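PDB 3LJN: hypothetical protein from Leishmania major, which is of unknown function but, as an ankyrin-repeat protein, probably serves as a scaffold for binding other proteins. Local coordinates for residues Y277-W290 with K302-D314. Residues are numbered along the deposited sequence; the frame is centred on the assembly and turned at random.
Sequences YHNGTTVLPDRVVW and KQEVLQLLQEKLD
V283 packs among L306, L309 and Q310, at the middle of a loop, 277-290, that runs along one side of helix residues 302-314. The packing is tight here and around W290. V283 CG1 meets L306 CD2 at 3.8 Å, while CG2 faces L309 CG and the amide of Q310. L306 divides its two methyls: CD2 also reaches V288 CG2, and CD1 touches both P285 CB and, near the ring plane, the CZ2 edge of the W290 indole. V305 CG2 approaches the same ring further along that edge.

The indole is sandwiched. V288 CG1 lies over the centre of one face, and K302 crosses the opposite one, with CG 3.8 Å from the centroid of the six-membered ring in a CH-pi contact. Bends at chi3 (89°) and chi4 then carry K302 NZ over the five-membered ring, 4.2 Å from its centroid, a cation-pi pair; the ammonium is also hydrogen-bonded to the carbonyls of P295 and A297.

Near the other end, L313 CD1 rests over one face of the H278 imidazole, 3.6 Å from the ring centroid. G280 N donates in the ring plane to H278 ND1, while NE2 pairs with I272 O, so both nitrogens help fix its rotation.

The Q310 amide is gripped firmly by V283 N, which donates to OE1 (3.0 Å, 170°). The solvent side is looser: the CB atoms of exposed T281 and T282 are directed away from the helix, and Q310 NE2 reaches T281 O only weakly, at 3.3 Å.

L308 packs on L264 of helix 257-266, and V305 touches T260 there. The loop lies over the last modelled helix of an elongated helical stack, an arrangement consistent with a C-terminal cap on an ankyrin-repeat solenoid.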
ATOM      1  N   TYR A 277     -29.763 -13.327  -2.299  1.00 39.38           N
ATOM      2  CA  TYR A 277     -30.636 -13.023  -1.156  1.00 38.94           C
ATOM      3  C   TYR A 277     -32.095 -12.864  -1.550  1.00 39.75           C
ATOM      4  O   TYR A 277     -32.917 -12.466  -0.722  1.00 39.78           O
ATOM      5  CB  TYR A 277     -30.140 -11.775  -0.422  1.00 37.66           C
ATOM      6  CG  TYR A 277     -28.695 -11.918  -0.009  1.00 37.27           C
ATOM      7  CD1 TYR A 277     -28.243 -13.113   0.568  1.00 37.93           C
ATOM      8  CD2 TYR A 277     -27.764 -10.887  -0.217  1.00 36.72           C
ATOM      9  CE1 TYR A 277     -26.923 -13.282   0.933  1.00 38.02           C
ATOM     10  CE2 TYR A 277     -26.422 -11.047   0.147  1.00 36.82           C
ATOM     11  CZ  TYR A 277     -26.020 -12.255   0.723  1.00 37.46           C
ATOM     12  OH  TYR A 277     -24.717 -12.487   1.111  1.00 38.00           O
ATOM     13  N   HIS A 278     -32.422 -13.183  -2.801  1.00 40.78           N
ATOM     14  CA  HIS A 278     -33.809 -13.235  -3.226  1.00 42.13           C
ATOM     15  C   HIS A 278     -34.027 -14.421  -4.149  1.00 43.94           C
ATOM     16  O   HIS A 278     -33.073 -14.996  -4.662  1.00 44.11           O
ATOM     17  CB  HIS A 278     -34.258 -11.916  -3.881  1.00 42.01           C
ATOM     18  CG  HIS A 278     -33.496 -11.551  -5.116  1.00 42.02           C
ATOM     19  ND1 HIS A 278     -33.754 -12.121  -6.344  1.00 43.61           N
ATOM     20  CD2 HIS A 278     -32.493 -10.661  -5.317  1.00 41.05           C
ATOM     21  CE1 HIS A 278     -32.929 -11.615  -7.244  1.00 43.60           C
ATOM     22  NE2 HIS A 278     -32.151 -10.729  -6.646  1.00 42.09           N
ATOM     23  N   ASN A 279     -35.292 -14.776  -4.345  1.00 45.68           N
ATOM     24  CA  ASN A 279     -35.666 -15.936  -5.142  1.00 47.97           C
ATOM     25  C   ASN A 279     -36.166 -15.569  -6.538  1.00 49.27           C
ATOM     26  O   ASN A 279     -37.059 -16.220  -7.078  1.00 51.67           O
ATOM     27  CB  ASN A 279     -36.766 -16.694  -4.413  1.00 49.78           C
ATOM     28  CG  ASN A 279     -38.074 -15.965  -4.438  1.00 50.71           C
ATOM     29  OD1 ASN A 279     -38.112 -14.749  -4.616  1.00 49.51           O
ATOM     30  ND2 ASN A 279     -39.160 -16.700  -4.278  1.00 53.29           N
ATOM     31  N   GLY A 280     -35.588 -14.526  -7.116  1.00 48.04           N
ATOM     32  CA  GLY A 280     -36.108 -13.951  -8.353  1.00 49.39           C
ATOM     33  C   GLY A 280     -37.211 -12.910  -8.157  1.00 49.68           C
ATOM     34  O   GLY A 280     -37.629 -12.243  -9.113  1.00 50.89           O
ATOM     35  N   THR A 281     -37.686 -12.740  -6.929  1.00 48.97           N
ATOM     36  CA  THR A 281     -38.868 -11.915  -6.727  1.00 50.05           C
ATOM     37  C   THR A 281     -39.047 -11.343  -5.317  1.00 48.90           C
ATOM     38  O   THR A 281     -39.407 -10.179  -5.171  1.00 48.96           O
ATOM     39  CB  THR A 281     -40.130 -12.695  -7.134  1.00 53.05           C
ATOM     40  OG1 THR A 281     -41.294 -11.945  -6.766  1.00 54.45           O
ATOM     41  CG2 THR A 281     -40.163 -14.080  -6.477  1.00 53.65           C
ATOM     42  N   THR A 282     -38.823 -12.154  -4.287  1.00 48.30           N
ATOM     43  CA  THR A 282     -38.910 -11.673  -2.910  1.00 47.45           C
ATOM     44  C   THR A 282     -37.550 -11.762  -2.246  1.00 45.09           C
ATOM     45  O   THR A 282     -36.804 -12.704  -2.480  1.00 44.72           O
ATOM     46  CB  THR A 282     -39.921 -12.496  -2.058  1.00 49.42           C
ATOM     47  OG1 THR A 282     -41.143 -12.684  -2.781  1.00 52.16           O
ATOM     48  CG2 THR A 282     -40.207 -11.780  -0.731  1.00 49.22           C
ATOM     49  N   VAL A 283     -37.239 -10.782  -1.408  1.00 43.88           N
ATOM     50  CA  VAL A 283     -36.035 -10.838  -0.584  1.00 42.07           C
ATOM     51  C   VAL A 283     -36.290 -11.739   0.634  1.00 42.69           C
ATOM     52  O   VAL A 283     -37.317 -11.620   1.292  1.00 44.08           O
ATOM     53  CB  VAL A 283     -35.596  -9.437  -0.129  1.00 41.01           C
ATOM     54  CG1 VAL A 283     -34.327  -9.517   0.706  1.00 39.49           C
ATOM     55  CG2 VAL A 283     -35.359  -8.563  -1.331  1.00 40.90           C
ATOM     56  N   LEU A 284     -35.352 -12.643   0.914  1.00 42.07           N
ATOM     57  CA  LEU A 284     -35.486 -13.613   2.003  1.00 43.04           C
ATOM     58  C   LEU A 284     -34.404 -13.355   3.057  1.00 41.73           C
ATOM     59  O   LEU A 284     -33.249 -13.712   2.862  1.00 40.86           O
ATOM     60  CB  LEU A 284     -35.385 -15.027   1.433  1.00 44.26           C
ATOM     61  CG  LEU A 284     -36.523 -15.344   0.454  1.00 46.08           C
ATOM     62  CD1 LEU A 284     -36.117 -16.386  -0.572  1.00 46.94           C
ATOM     63  CD2 LEU A 284     -37.783 -15.778   1.200  1.00 48.43           C
ATOM     64  N   PRO A 285     -34.771 -12.716   4.177  1.00 41.96           N
ATOM     65  CA  PRO A 285     -33.758 -12.320   5.164  1.00 40.98           C
ATOM     66  C   PRO A 285     -32.976 -13.481   5.799  1.00 41.43           C
ATOM     67  O   PRO A 285     -31.857 -13.272   6.270  1.00 40.58           O
ATOM     68  CB  PRO A 285     -34.571 -11.584   6.235  1.00 41.98           C
ATOM     69  CG  PRO A 285     -35.931 -11.347   5.648  1.00 43.24           C
ATOM     70  CD  PRO A 285     -36.140 -12.403   4.629  1.00 43.66           C
ATOM     71  N   ASP A 286     -33.555 -14.683   5.815  1.00 43.14           N
ATOM     72  CA  ASP A 286     -32.858 -15.884   6.303  1.00 44.13           C
ATOM     73  C   ASP A 286     -31.667 -16.241   5.427  1.00 43.19           C
ATOM     74  O   ASP A 286     -30.729 -16.854   5.888  1.00 43.66           O
ATOM     75  CB  ASP A 286     -33.786 -17.103   6.326  1.00 46.67           C
ATOM     76  CG  ASP A 286     -35.151 -16.804   6.925  1.00 48.21           C
ATOM     77  OD1 ASP A 286     -35.225 -16.063   7.948  1.00 48.09           O
ATOM     78  OD2 ASP A 286     -36.148 -17.317   6.353  1.00 49.88           O
ATOM     79  N   ARG A 287     -31.714 -15.881   4.154  1.00 42.27           N
ATOM     80  CA  ARG A 287     -30.574 -16.094   3.271  1.00 41.67           C
ATOM     81  C   ARG A 287     -29.413 -15.130   3.535  1.00 40.10           C
ATOM     82  O   ARG A 287     -28.397 -15.206   2.844  1.00 39.86           O
ATOM     83  CB  ARG A 287     -30.974 -15.938   1.810  1.00 41.53           C
ATOM     84  CG  ARG A 287     -31.920 -16.961   1.280  1.00 43.46           C
ATOM     85  CD  ARG A 287     -31.798 -16.964  -0.225  1.00 43.58           C
ATOM     86  NE  ARG A 287     -32.917 -17.578  -0.919  1.00 45.42           N
ATOM     87  CZ  ARG A 287     -32.918 -17.873  -2.211  1.00 46.34           C
ATOM     88  NH1 ARG A 287     -31.848 -17.613  -2.951  1.00 45.60           N
ATOM     89  NH2 ARG A 287     -33.984 -18.443  -2.764  1.00 48.38           N
ATOM     90  N   VAL A 288     -29.555 -14.221   4.500  1.00 39.42           N
ATOM     91  CA  VAL A 288     -28.504 -13.238   4.750  1.00 38.32           C
ATOM     92  C   VAL A 288     -27.616 -13.626   5.942  1.00 38.99           C
ATOM     93  O   VAL A 288     -28.117 -13.904   7.047  1.00 39.88           O
ATOM     94  CB  VAL A 288     -29.082 -11.826   4.948  1.00 37.52           C
ATOM     95  CG1 VAL A 288     -27.943 -10.802   5.067  1.00 36.79           C
ATOM     96  CG2 VAL A 288     -30.042 -11.475   3.786  1.00 37.33           C
ATOM     97  N   VAL A 289     -26.300 -13.646   5.687  1.00 38.93           N
ATOM     98  CA  VAL A 289     -25.284 -13.955   6.687  1.00 39.87           C
ATOM     99  C   VAL A 289     -24.648 -12.641   7.131  1.00 39.18           C
ATOM    100  O   VAL A 289     -23.556 -12.285   6.695  1.00 39.19           O
ATOM    101  CB  VAL A 289     -24.193 -14.909   6.112  1.00 40.99           C
ATOM    102  CG1 VAL A 289     -23.147 -15.265   7.178  1.00 42.44           C
ATOM    103  CG2 VAL A 289     -24.828 -16.154   5.537  1.00 42.01           C
ATOM    104  N   TRP A 290     -25.335 -11.933   8.018  1.00 39.01           N
ATOM    105  CA  TRP A 290     -24.856 -10.642   8.521  1.00 38.79           C
ATOM    106  C   TRP A 290     -23.444 -10.721   9.064  1.00 39.79           C
ATOM    107  O   TRP A 290     -23.089 -11.710   9.674  1.00 40.97           O
ATOM    108  CB  TRP A 290     -25.742 -10.160   9.655  1.00 39.29           C
ATOM    109  CG  TRP A 290     -27.160 -10.112   9.335  1.00 38.95           C
ATOM    110  CD1 TRP A 290     -28.118 -10.952   9.793  1.00 39.84           C
ATOM    111  CD2 TRP A 290     -27.810  -9.168   8.493  1.00 38.11           C
ATOM    112  NE1 TRP A 290     -29.343 -10.591   9.288  1.00 39.62           N
ATOM    113  CE2 TRP A 290     -29.181  -9.493   8.484  1.00 38.54           C
ATOM    114  CE3 TRP A 290     -27.372  -8.074   7.744  1.00 37.43           C
ATOM    115  CZ2 TRP A 290     -30.121  -8.766   7.748  1.00 38.29           C
ATOM    116  CZ3 TRP A 290     -28.308  -7.348   7.004  1.00 37.15           C
ATOM    117  CH2 TRP A 290     -29.663  -7.697   7.016  1.00 37.57           C
ATOM    118  N   LYS A 302     -30.997  -3.393   9.650  1.00 42.04           N
ATOM    119  CA  LYS A 302     -31.205  -4.718   9.091  1.00 40.84           C
ATOM    120  C   LYS A 302     -32.483  -4.685   8.288  1.00 41.21           C
ATOM    121  O   LYS A 302     -32.516  -5.141   7.149  1.00 40.18           O
ATOM    122  CB  LYS A 302     -31.260  -5.801  10.176  1.00 41.41           C
ATOM    123  CG  LYS A 302     -29.884  -6.240  10.670  1.00 40.91           C
ATOM    124  CD  LYS A 302     -29.921  -6.878  12.061  1.00 42.34           C
ATOM    125  CE  LYS A 302     -30.147  -8.379  11.999  1.00 42.31           C
ATOM    126  NZ  LYS A 302     -29.377  -9.091  13.067  1.00 43.34           N
ATOM    127  N   GLN A 303     -33.531  -4.127   8.882  1.00 43.06           N
ATOM    128  CA  GLN A 303     -34.801  -3.947   8.185  1.00 44.06           C
ATOM    129  C   GLN A 303     -34.577  -3.136   6.907  1.00 43.43           C
ATOM    130  O   GLN A 303     -34.816  -3.623   5.798  1.00 42.69           O
ATOM    131  CB  GLN A 303     -35.820  -3.258   9.097  1.00 46.72           C
ATOM    132  CG  GLN A 303     -36.684  -4.227   9.931  1.00 48.18           C
ATOM    133  CD  GLN A 303     -37.955  -4.710   9.172  1.00 49.23           C
ATOM    134  OE1 GLN A 303     -39.052  -4.838   9.769  1.00 51.81           O
ATOM    135  NE2 GLN A 303     -37.810  -4.955   7.845  1.00 47.64           N
ATOM    136  N   GLU A 304     -34.055  -1.926   7.087  1.00 44.02           N
ATOM    137  CA  GLU A 304     -33.880  -0.937   6.022  1.00 44.25           C
ATOM    138  C   GLU A 304     -33.176  -1.450   4.767  1.00 42.40           C
ATOM    139  O   GLU A 304     -33.761  -1.408   3.696  1.00 42.68           O
ATOM    140  CB  GLU A 304     -33.129   0.283   6.569  1.00 45.30           C
ATOM    141  CG  GLU A 304     -33.295   1.553   5.725  1.00 46.85           C
ATOM    142  CD  GLU A 304     -32.703   2.823   6.394  1.00 48.72           C
ATOM    143  OE1 GLU A 304     -31.986   2.689   7.426  1.00 48.50           O
ATOM    144  OE2 GLU A 304     -32.951   3.957   5.873  1.00 50.76           O
ATOM    145  N   VAL A 305     -31.939  -1.931   4.886  1.00 40.90           N
ATOM    146  CA  VAL A 305     -31.178  -2.400   3.704  1.00 39.59           C
ATOM    147  C   VAL A 305     -31.926  -3.436   2.845  1.00 39.08           C
ATOM    148  O   VAL A 305     -31.753  -3.479   1.624  1.00 38.87           O
ATOM    149  CB  VAL A 305     -29.808  -3.001   4.072  1.00 38.45           C
ATOM    150  CG1 VAL A 305     -28.896  -1.957   4.674  1.00 39.22           C
ATOM    151  CG2 VAL A 305     -29.972  -4.132   5.014  1.00 37.98           C
ATOM    152  N   LEU A 306     -32.757  -4.262   3.481  1.00 39.27           N
ATOM    153  CA  LEU A 306     -33.499  -5.307   2.792  1.00 39.25           C
ATOM    154  C   LEU A 306     -34.766  -4.771   2.197  1.00 40.78           C
ATOM    155  O   LEU A 306     -35.289  -5.317   1.231  1.00 41.07           O
ATOM    156  CB  LEU A 306     -33.873  -6.408   3.767  1.00 39.43           C
ATOM    157  CG  LEU A 306     -32.761  -7.221   4.415  1.00 38.40           C
ATOM    158  CD1 LEU A 306     -33.396  -8.066   5.521  1.00 39.37           C
ATOM    159  CD2 LEU A 306     -32.072  -8.077   3.381  1.00 37.51           C
ATOM    160  N   GLN A 307     -35.296  -3.724   2.805  1.00 42.15           N
ATOM    161  CA  GLN A 307     -36.414  -3.016   2.208  1.00 44.08           C
ATOM    162  C   GLN A 307     -35.938  -2.277   0.913  1.00 44.04           C
ATOM    163  O   GLN A 307     -36.619  -2.296  -0.108  1.00 45.04           O
ATOM    164  CB  GLN A 307     -37.048  -2.081   3.249  1.00 46.05           C
ATOM    165  CG  GLN A 307     -38.479  -1.701   2.920  1.00 48.68           C
ATOM    166  CD  GLN A 307     -39.314  -1.215   4.128  1.00 51.10           C
ATOM    167  OE1 GLN A 307     -39.089  -1.630   5.278  1.00 50.77           O
ATOM    168  NE2 GLN A 307     -40.310  -0.351   3.850  1.00 53.98           N
ATOM    169  N   LEU A 308     -34.748  -1.668   0.964  1.00 43.20           N
ATOM    170  CA  LEU A 308     -34.137  -1.016  -0.199  1.00 43.42           C
ATOM    171  C   LEU A 308     -33.851  -1.987  -1.316  1.00 42.41           C
ATOM    172  O   LEU A 308     -34.085  -1.687  -2.487  1.00 43.43           O
ATOM    173  CB  LEU A 308     -32.806  -0.359   0.169  1.00 42.92           C
ATOM    174  CG  LEU A 308     -32.839   0.895   1.036  1.00 44.52           C
ATOM    175  CD1 LEU A 308     -31.443   1.493   1.073  1.00 44.40           C
ATOM    176  CD2 LEU A 308     -33.870   1.902   0.546  1.00 47.06           C
ATOM    177  N   LEU A 309     -33.299  -3.138  -0.952  1.00 40.75           N
ATOM    178  CA  LEU A 309     -33.049  -4.197  -1.916  1.00 40.13           C
ATOM    179  C   LEU A 309     -34.340  -4.705  -2.551  1.00 41.27           C
ATOM    180  O   LEU A 309     -34.330  -5.109  -3.708  1.00 41.69           O
ATOM    181  CB  LEU A 309     -32.297  -5.349  -1.260  1.00 38.67           C
ATOM    182  CG  LEU A 309     -31.920  -6.522  -2.178  1.00 38.39           C
ATOM    183  CD1 LEU A 309     -31.058  -6.113  -3.370  1.00 38.70           C
ATOM    184  CD2 LEU A 309     -31.213  -7.578  -1.358  1.00 37.44           C
ATOM    185  N   GLN A 310     -35.443  -4.676  -1.807  1.00 42.17           N
ATOM    186  CA  GLN A 310     -36.742  -5.064  -2.359  1.00 43.83           C
ATOM    187  C   GLN A 310     -37.228  -4.041  -3.380  1.00 45.60           C
ATOM    188  O   GLN A 310     -37.632  -4.413  -4.481  1.00 46.60           O
ATOM    189  CB  GLN A 310     -37.783  -5.218  -1.247  1.00 44.89           C
ATOM    190  CG  GLN A 310     -39.060  -5.894  -1.676  1.00 46.81           C
ATOM    191  CD  GLN A 310     -38.814  -7.305  -2.154  1.00 46.16           C
ATOM    192  OE1 GLN A 310     -38.806  -8.254  -1.369  1.00 45.83           O
ATOM    193  NE2 GLN A 310     -38.610  -7.453  -3.451  1.00 46.36           N
ATOM    194  N   GLU A 311     -37.188  -2.760  -3.003  1.00 46.35           N
ATOM    195  CA  GLU A 311     -37.485  -1.642  -3.916  1.00 48.37           C
ATOM    196  C   GLU A 311     -36.721  -1.761  -5.236  1.00 48.09           C
ATOM    197  O   GLU A 311     -37.327  -1.706  -6.301  1.00 49.86           O
ATOM    198  CB  GLU A 311     -37.177  -0.282  -3.259  1.00 49.15           C
ATOM    199  CG  GLU A 311     -38.173   0.121  -2.148  1.00 50.69           C
ATOM    200  CD  GLU A 311     -37.824   1.439  -1.406  1.00 51.79           C
ATOM    201  OE1 GLU A 311     -36.632   1.847  -1.384  1.00 50.67           O
ATOM    202  OE2 GLU A 311     -38.754   2.057  -0.825  1.00 54.17           O
ATOM    203  N   LYS A 312     -35.406  -1.943  -5.176  1.00 46.25           N
ATOM    204  CA  LYS A 312     -34.618  -2.015  -6.403  1.00 46.42           C
ATOM    205  C   LYS A 312     -34.892  -3.267  -7.208  1.00 46.35           C
ATOM    206  O   LYS A 312     -34.856  -3.232  -8.428  1.00 47.70           O
ATOM    207  CB  LYS A 312     -33.120  -1.933  -6.118  1.00 44.94           C
ATOM    208  CG  LYS A 312     -32.274  -1.554  -7.343  1.00 46.02           C
ATOM    209  CD  LYS A 312     -32.519  -0.093  -7.777  1.00 48.40           C
ATOM    210  CE  LYS A 312     -32.161   0.125  -9.256  1.00 50.32           C
ATOM    211  NZ  LYS A 312     -32.679   1.423  -9.804  1.00 53.27           N
ATOM    212  N   LEU A 313     -35.145  -4.379  -6.535  1.00 45.15           N
ATOM    213  CA  LEU A 313     -35.497  -5.603  -7.237  1.00 45.56           C
ATOM    214  C   LEU A 313     -36.819  -5.453  -8.002  1.00 48.01           C
ATOM    215  O   LEU A 313     -36.956  -5.912  -9.137  1.00 49.31           O
ATOM    216  CB  LEU A 313     -35.604  -6.762  -6.260  1.00 44.34           C
ATOM    217  CG  LEU A 313     -35.806  -8.104  -6.959  1.00 45.04           C
ATOM    218  CD1 LEU A 313     -34.521  -8.507  -7.688  1.00 44.48           C
ATOM    219  CD2 LEU A 313     -36.266  -9.167  -5.965  1.00 44.73           C
ATOM    220  N   ASP A 314     -37.797  -4.818  -7.373  1.00 49.01           N
ATOM    221  CA  ASP A 314     -39.067  -4.567  -8.029  1.00 51.79           C
ATOM    222  C   ASP A 314     -38.897  -3.664  -9.249  1.00 53.52           C
ATOM    223  O   ASP A 314     -39.488  -3.929 -10.292  1.00 55.61           O
ATOM    224  CB  ASP A 314     -40.062  -3.964  -7.037  1.00 52.91           C
ATOM    225  CG  ASP A 314     -40.495  -4.963  -5.953  1.00 52.15           C
ATOM    226  OD1 ASP A 314     -40.944  -6.085  -6.288  1.00 52.77           O
ATOM    227  OD2 ASP A 314     -40.416  -4.620  -4.757  1.00 51.35           O
TER